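MIPZ (Caulobacter crescentus, PDB 2XJ9) is an ATPase that positions the division plane, probably forming a gradient of this cell-division inhibitor through localized dimerization and nucleoid binding. Local coordinates at residues A[133-138]-A[194-199]; A[143-148]-A[155-160]. The protein carries 1 engineered substitution. One frame throughout, in Å; residues are numbered along the deposited sequence.

Contact 1 (A[133-138]-A[194-199]); sequences MNDSFV and RNRKRL. With AGS (phosphothiophosphoric acid-adenylate ester), chain F.
Asp135 and Arg196 stand 6.7 Å apart, CA to CA, where the loop leaving strand 128-134 passes the first turns of helix 194-210. With CG anti to the backbone N (chi1 -167°), the Asp135 carboxylate reaches the helix. Its OD1 meets Arg196 NH2 at the guanidinium edge in a long, weak salt bridge of 3.4 Å; the two planes are 31° apart. The other oxygen, OD2, lies beside Leu199 CD2. Replacing Asp135 by alanine is likely to leave Arg196 without this acidic mate and to open a gap beside Leu199, although Ala189 O would still hold NH1. Beyond the end of the strand the chain reaches the shared ATP site of this P-loop ATPase dimer: Ser136 OG hydrogen-bonds O2' of the ATP analogue at 2.6 Å, while Lys18, Ser19 and Thr20 of the second subunit bind the same nucleotide. The small hydroxyl also N-caps helix 137-140, accepting from Val138 N at 3.2 Å. Phe137 instead sends its ring toward helix 194-210. Leu199 CD1 sits 4.3 Å above one face of the Phe137 ring, toward the rim, and Asn195 ND2 lies in plane at the edge, 3.6 Å from Phe137 CD1. Through OD1, Asn195 also weakly accepts from a water that takes the Phe137 N-H.

Contact 2 (A[143-148]-A[155-160]); sequences LGTVDP and KPSLYS
Leu143 O is gripped by two donors from the other segment. Ser160 OG gives the shorter bond, 2.8 Å to Leu143 O, tilted 19° from the carbonyl plane; its chi1 of -87°, with OG beside its own backbone N, turns the hydroxyl to this oxygen. The backbone N of Ser157 adds a weak, bent bond of 2.9 Å to the same Leu143 O. Further along, Thr145 N donates to Lys155 O at 2.8 Å, nearly along the C=O axis. The two backbone bonds flank the Gly144-Pro156 pair of a short antiparallel beta hairpin, strands 144-145 and 155-156, set in the chain between strands 128-134 and 180-186 of the central parallel sheet; the hairpin and its flanks rest on helix 194-210 through Leu143, Pro156 and Ser160. Thr145 and Lys155 form its hydrogen-bonded pair. Gly144 and Pro156 form the non-hydrogen-bonded one, where a proline costs no bond across the pair, and glycine brings its bare CA to 3.4 Å from Lys155 O. Apolar contact is concentrated at Leu143: its CD2 meets the edge of the Tyr159 ring in plane, 3.4 Å from CD2 of the tyrosine, the two side chains lying side by side and pointing the same way. Tyrosine suits this buried place because its ring packs on Leu143 while its OH finds polar partners in His123 and Thr131. Ser157 OG is likewise engaged, with Asp141 O. On the face that carries them, Thr145 and the exposed Lys155 cross obliquely. The lysine's bend at its end (chi4 57°) brings NZ back to 3.6 Å from Thr145 OG1 and lets it donate weakly to Pro156 O.

Contacts 1 and 2 are both largely buried, with exposed residues, Arg198 and Lys155, at their margins. Both involve helix 194-210: contact 1 includes its opening turns, whereas contact 2 packs on it farther along, at Leu206 and Val210. Contact 2 is nested in the chain loop that contact 1 closes, and the two touch where Met133 SD lies 3.7 Å from Leu143 CD1. Side chains carry contact 1, by a weak salt bridge, ring packing and a water, while Ser136 of the same loop bonds the ribose. Contact 2 relies mainly on backbone carbonyls as acceptors, as a hairpin does. Both also meet the second subunit.

Contact 1 (A[133-138]-A[194-199])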
loop_
_atom_site.group_PDB
_atom_site.type_symbol
_atom_site.label_atom_id
_atom_site.label_comp_id
_atom_site.label_asym_id
_atom_site.label_seq_id
_atom_site.Cartn_x
_atom_site.Cartn_y
_atom_site.Cartn_z
ATOM N N MET A 133 4.594 -3.271 9.119
ATOM C CA MET A 133 4.344 -4.135 7.983
ATOM C C MET A 133 3.104 -5.011 8.194
ATOM O O MET A 133 2.656 -5.211 9.329
ATOM C CB MET A 133 5.551 -5.025 7.722
ATOM C CG MET A 133 5.628 -6.239 8.621
ATOM S SD MET A 133 7.054 -7.281 8.236
ATOM C CE MET A 133 6.591 -7.996 6.659
ATOM N N ASN A 134 2.549 -5.524 7.094
ATOM C CA ASN A 134 1.462 -6.481 7.178
ATOM C C ASN A 134 2.011 -7.842 7.554
ATOM O O ASN A 134 3.132 -8.210 7.201
ATOM C CB ASN A 134 0.711 -6.615 5.853
ATOM C CG ASN A 134 -0.145 -5.401 5.520
ATOM O OD1 ASN A 134 -1.183 -5.176 6.130
ATOM N ND2 ASN A 134 0.270 -4.639 4.509
ATOM N N ASP A 135 1.189 -8.584 8.270
ATOM C CA ASP A 135 1.451 -9.963 8.621
ATOM C C ASP A 135 1.307 -10.812 7.352
ATOM O O ASP A 135 0.259 -11.382 7.085
ATOM C CB ASP A 135 0.404 -10.355 9.648
ATOM C CG ASP A 135 0.713 -11.639 10.328
ATOM O OD1 ASP A 135 -0.257 -12.370 10.654
ATOM O OD2 ASP A 135 1.912 -11.907 10.549
ATOM N N SER A 136 2.356 -10.878 6.549
ATOM C CA SER A 136 2.205 -11.411 5.210
ATOM C C SER A 136 3.553 -11.533 4.509
ATOM O O SER A 136 4.389 -10.632 4.589
ATOM C CB SER A 136 1.290 -10.495 4.393
ATOM O OG SER A 136 1.346 -10.802 3.008
ATOM N N PHE A 137 3.743 -12.644 3.806
ATOM C CA PHE A 137 4.959 -12.873 3.079
ATOM C C PHE A 137 5.157 -11.947 1.886
ATOM O O PHE A 137 6.277 -11.731 1.419
ATOM C CB PHE A 137 5.020 -14.311 2.667
ATOM C CG PHE A 137 5.614 -15.184 3.714
ATOM C CD1 PHE A 137 4.816 -15.992 4.504
ATOM C CD2 PHE A 137 6.985 -15.174 3.936
ATOM C CE1 PHE A 137 5.382 -16.792 5.483
ATOM C CE2 PHE A 137 7.549 -15.986 4.910
ATOM C CZ PHE A 137 6.744 -16.788 5.691
ATOM N N VAL A 138 4.063 -11.386 1.407
ATOM C CA VAL A 138 4.106 -10.405 0.344
ATOM C C VAL A 138 4.820 -9.158 0.833
ATOM O O VAL A 138 5.679 -8.626 0.141
ATOM C CB VAL A 138 2.681 -10.062 -0.133
ATOM C CG1 VAL A 138 2.711 -9.033 -1.250
ATOM C CG2 VAL A 138 1.978 -11.319 -0.582
ATOM N N ARG A 194 -1.022 -20.370 11.832
ATOM C CA ARG A 194 0.027 -21.058 11.078
ATOM C C ARG A 194 0.924 -20.073 10.325
ATOM O O ARG A 194 2.156 -20.161 10.424
ATOM C CB ARG A 194 -0.599 -22.056 10.097
ATOM C CG ARG A 194 -1.993 -22.533 10.521
ATOM C CD ARG A 194 -2.611 -23.469 9.482
ATOM N NE ARG A 194 -1.764 -24.636 9.260
ATOM C CZ ARG A 194 -1.828 -25.750 9.983
ATOM N NH1 ARG A 194 -1.005 -26.764 9.717
ATOM N NH2 ARG A 194 -2.716 -25.848 10.974
ATOM N N ASN A 195 0.297 -19.149 9.581
ATOM C CA ASN A 195 1.010 -18.117 8.810
ATOM C C ASN A 195 1.739 -17.116 9.728
ATOM O O ASN A 195 2.877 -16.700 9.435
ATOM C CB ASN A 195 0.058 -17.397 7.822
ATOM C CG ASN A 195 0.807 -16.529 6.772
ATOM O OD1 ASN A 195 0.508 -15.337 6.592
ATOM N ND2 ASN A 195 1.768 -17.140 6.072
ATOM N N ARG A 196 1.089 -16.753 10.842
ATOM C CA ARG A 196 1.673 -15.822 11.821
ATOM C C ARG A 196 2.912 -16.409 12.495
ATOM O O ARG A 196 3.780 -15.684 12.984
ATOM C CB ARG A 196 0.644 -15.424 12.880
ATOM C CG ARG A 196 1.165 -14.411 13.896
ATOM C CD ARG A 196 0.229 -13.214 14.017
ATOM N NE ARG A 196 -0.997 -13.558 14.736
ATOM C CZ ARG A 196 -2.229 -13.208 14.362
ATOM N NH1 ARG A 196 -3.264 -13.585 15.106
ATOM N NH2 ARG A 196 -2.434 -12.484 13.259
ATOM N N LYS A 197 2.988 -17.731 12.505
ATOM C CA LYS A 197 4.121 -18.413 13.091
ATOM C C LYS A 197 5.267 -18.527 12.082
ATOM O O LYS A 197 6.392 -18.092 12.355
ATOM C CB LYS A 197 3.690 -19.794 13.570
ATOM C CG LYS A 197 4.511 -20.293 14.725
ATOM C CD LYS A 197 5.988 -20.142 14.427
ATOM C CE LYS A 197 6.794 -20.836 15.501
ATOM N NZ LYS A 197 6.220 -22.190 15.765
ATOM N N ARG A 198 4.985 -19.111 10.916
ATOM C CA ARG A 198 6.021 -19.250 9.899
ATOM C C ARG A 198 6.689 -17.900 9.693
ATOM O O ARG A 198 7.904 -17.824 9.494
ATOM C CB ARG A 198 5.448 -19.727 8.568
ATOM C CG ARG A 198 4.680 -21.031 8.612
ATOM C CD ARG A 198 4.480 -21.569 7.188
ATOM N NE ARG A 198 3.109 -21.869 6.882
ATOM C CZ ARG A 198 2.534 -22.988 6.439
ATOM N NH1 ARG A 198 3.152 -24.137 6.174
ATOM N NH2 ARG A 198 1.231 -22.898 6.259
ATOM N N LEU A 199 5.884 -16.839 9.747
ATOM C CA LEU A 199 6.386 -15.503 9.482
ATOM C C LEU A 199 7.231 -15.060 10.658
ATOM O O LEU A 199 8.346 -14.574 10.473
ATOM C CB LEU A 199 5.244 -14.518 9.176
ATOM C CG LEU A 199 5.533 -13.080 8.737
ATOM C CD1 LEU A 199 6.742 -12.949 7.818
ATOM C CD2 LEU A 199 4.304 -12.531 8.055
HETATM P PG AGS F . 1.624 -2.118 -3.725
HETATM S S1G AGS F . 1.772 -2.789 -5.067
HETATM O O2G AGS F . 1.206 -0.645 -3.712
HETATM O O3G AGS F . 2.768 -2.410 -2.787
HETATM P PB AGS F . -0.729 -3.849 -3.742
HETATM O O1B AGS F . -1.826 -2.911 -4.151
HETATM O O2B AGS F . 0.034 -4.721 -4.692
HETATM O O3B AGS F . 0.386 -2.906 -3.018
HETATM P PA AGS F . -1.050 -6.239 -2.294
HETATM O O1A AGS F . -1.837 -6.910 -3.381
HETATM O O2A AGS F . 0.379 -6.646 -2.074
HETATM O O3A AGS F . -1.296 -4.664 -2.493
HETATM O "O5'" AGS F . -1.809 -6.449 -0.900
HETATM C "C5'" AGS F . -1.467 -5.721 0.269
HETATM C "C4'" AGS F . -1.311 -6.716 1.430
HETATM O "O4'" AGS F . -2.572 -7.280 1.725
HETATM C "C3'" AGS F . -0.409 -7.910 1.152
HETATM O "O3'" AGS F . 0.344 -8.270 2.324
HETATM C "C2'" AGS F . -1.325 -9.059 0.821
HETATM O "O2'" AGS F . -0.686 -10.139 1.456
HETATM C "C1'" AGS F . -2.581 -8.709 1.566
HETATM N N9 AGS F . -3.955 -8.929 1.013
HETATM C C8 AGS F . -4.494 -8.213 0.014
HETATM N N7 AGS F . -5.774 -8.580 -0.182
HETATM C C5 AGS F . -6.096 -9.532 0.716
HETATM C C6 AGS F . -7.315 -10.329 1.031
HETATM N N6 AGS F . -8.469 -10.167 0.332
HETATM N N1 AGS F . -7.219 -11.214 2.050
HETATM C C2 AGS F . -6.064 -11.368 2.753
HETATM N N3 AGS F . -4.930 -10.679 2.524
HETATM C C4 AGS F . -4.892 -9.754 1.524
HETATM O O HOH W 1 2.029 -14.611 3.663
#

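Contact 2 (A[143-148]-A[155-160])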
loop_
_atom_site.group_PDB
_atom_site.type_symbol
_atom_site.label_atom_id
_atom_site.label_comp_id
_atom_site.label_asym_id
_atom_site.label_seq_id
_atom_site.Cartn_x
_atom_site.Cartn_y
_atom_site.Cartn_z
ATOM N N LEU A 143 11.660 -6.846 2.896
ATOM C CA LEU A 143 12.702 -6.900 3.923
ATOM C C LEU A 143 13.756 -7.993 3.661
ATOM O O LEU A 143 14.945 -7.729 3.751
ATOM C CB LEU A 143 12.084 -7.007 5.321
ATOM C CG LEU A 143 11.074 -5.886 5.611
ATOM C CD1 LEU A 143 10.278 -6.142 6.853
ATOM C CD2 LEU A 143 11.778 -4.540 5.705
ATOM N N GLY A 144 13.330 -9.196 3.301
ATOM C CA GLY A 144 14.251 -10.296 3.105
ATOM C C GLY A 144 13.731 -11.361 2.159
ATOM O O GLY A 144 12.529 -11.629 2.094
ATOM N N THR A 145 14.644 -11.975 1.419
ATOM C CA THR A 145 14.285 -12.986 0.451
ATOM C C THR A 145 14.283 -14.385 1.049
ATOM O O THR A 145 15.292 -14.843 1.590
ATOM C CB THR A 145 15.218 -12.947 -0.738
ATOM O OG1 THR A 145 14.658 -12.072 -1.730
ATOM C CG2 THR A 145 15.400 -14.362 -1.311
ATOM N N VAL A 146 13.131 -15.050 0.943
ATOM C CA VAL A 146 12.949 -16.425 1.414
ATOM C C VAL A 146 12.940 -17.428 0.242
ATOM O O VAL A 146 12.441 -17.129 -0.858
ATOM C CB VAL A 146 11.637 -16.557 2.219
ATOM C CG1 VAL A 146 11.470 -17.966 2.746
ATOM C CG2 VAL A 146 11.627 -15.558 3.355
ATOM N N ASP A 147 13.501 -18.613 0.495
ATOM C CA ASP A 147 13.536 -19.721 -0.467
ATOM C C ASP A 147 12.171 -20.481 -0.603
ATOM O O ASP A 147 11.530 -20.792 0.411
ATOM C CB ASP A 147 14.631 -20.679 -0.010
ATOM C CG ASP A 147 15.275 -21.415 -1.144
ATOM O OD1 ASP A 147 16.348 -20.953 -1.598
ATOM O OD2 ASP A 147 14.723 -22.458 -1.559
ATOM N N PRO A 148 11.736 -20.809 -1.848
ATOM C CA PRO A 148 10.413 -21.440 -2.049
ATOM C C PRO A 148 10.255 -22.792 -1.338
ATOM O O PRO A 148 11.064 -23.702 -1.551
ATOM C CB PRO A 148 10.335 -21.645 -3.572
ATOM C CG PRO A 148 11.406 -20.763 -4.155
ATOM C CD PRO A 148 12.484 -20.684 -3.114
ATOM N N LYS A 155 18.722 -14.029 2.228
ATOM C CA LYS A 155 19.394 -12.731 2.109
ATOM C C LYS A 155 18.512 -11.518 2.409
ATOM O O LYS A 155 17.307 -11.571 2.277
ATOM C CB LYS A 155 19.989 -12.574 0.702
ATOM C CG LYS A 155 19.014 -11.964 -0.289
ATOM C CD LYS A 155 19.458 -12.139 -1.725
ATOM C CE LYS A 155 18.307 -11.824 -2.674
ATOM N NZ LYS A 155 17.753 -10.447 -2.472
ATOM N N PRO A 156 19.128 -10.405 2.802
ATOM C CA PRO A 156 18.391 -9.157 2.984
ATOM C C PRO A 156 17.822 -8.731 1.649
ATOM O O PRO A 156 18.231 -9.279 0.627
ATOM C CB PRO A 156 19.483 -8.173 3.419
ATOM C CG PRO A 156 20.531 -9.023 4.002
ATOM C CD PRO A 156 20.546 -10.258 3.169
ATOM N N SER A 157 16.926 -7.749 1.655
ATOM C CA SER A 157 16.229 -7.350 0.445
ATOM C C SER A 157 16.031 -5.844 0.318
ATOM O O SER A 157 16.282 -5.090 1.255
ATOM C CB SER A 157 14.877 -8.057 0.363
ATOM O OG SER A 157 14.219 -7.704 -0.832
ATOM N N LEU A 158 15.548 -5.433 -0.849
ATOM C CA LEU A 158 15.517 -4.032 -1.276
ATOM C C LEU A 158 15.434 -2.959 -0.189
ATOM O O LEU A 158 16.192 -1.990 -0.217
ATOM C CB LEU A 158 14.381 -3.818 -2.282
ATOM C CG LEU A 158 14.755 -3.543 -3.740
ATOM C CD1 LEU A 158 16.022 -4.274 -4.154
ATOM C CD2 LEU A 158 13.591 -3.921 -4.645
ATOM N N TYR A 159 14.499 -3.101 0.741
ATOM C CA TYR A 159 14.262 -2.042 1.708
ATOM C C TYR A 159 15.213 -2.141 2.887
ATOM O O TYR A 159 15.587 -1.125 3.480
ATOM C CB TYR A 159 12.827 -2.053 2.205
ATOM C CG TYR A 159 12.593 -1.010 3.250
ATOM C CD1 TYR A 159 12.572 0.323 2.921
ATOM C CD2 TYR A 159 12.420 -1.352 4.569
ATOM C CE1 TYR A 159 12.367 1.294 3.876
ATOM C CE2 TYR A 159 12.213 -0.386 5.541
ATOM C CZ TYR A 159 12.189 0.939 5.189
ATOM O OH TYR A 159 11.986 1.919 6.147
ATOM N N SER A 160 15.593 -3.365 3.242
ATOM C CA SER A 160 16.615 -3.564 4.263
ATOM C C SER A 160 17.812 -2.750 3.882
ATOM O O SER A 160 18.338 -2.012 4.699
ATOM C CB SER A 160 17.029 -5.025 4.355
ATOM O OG SER A 160 16.174 -5.722 5.231
#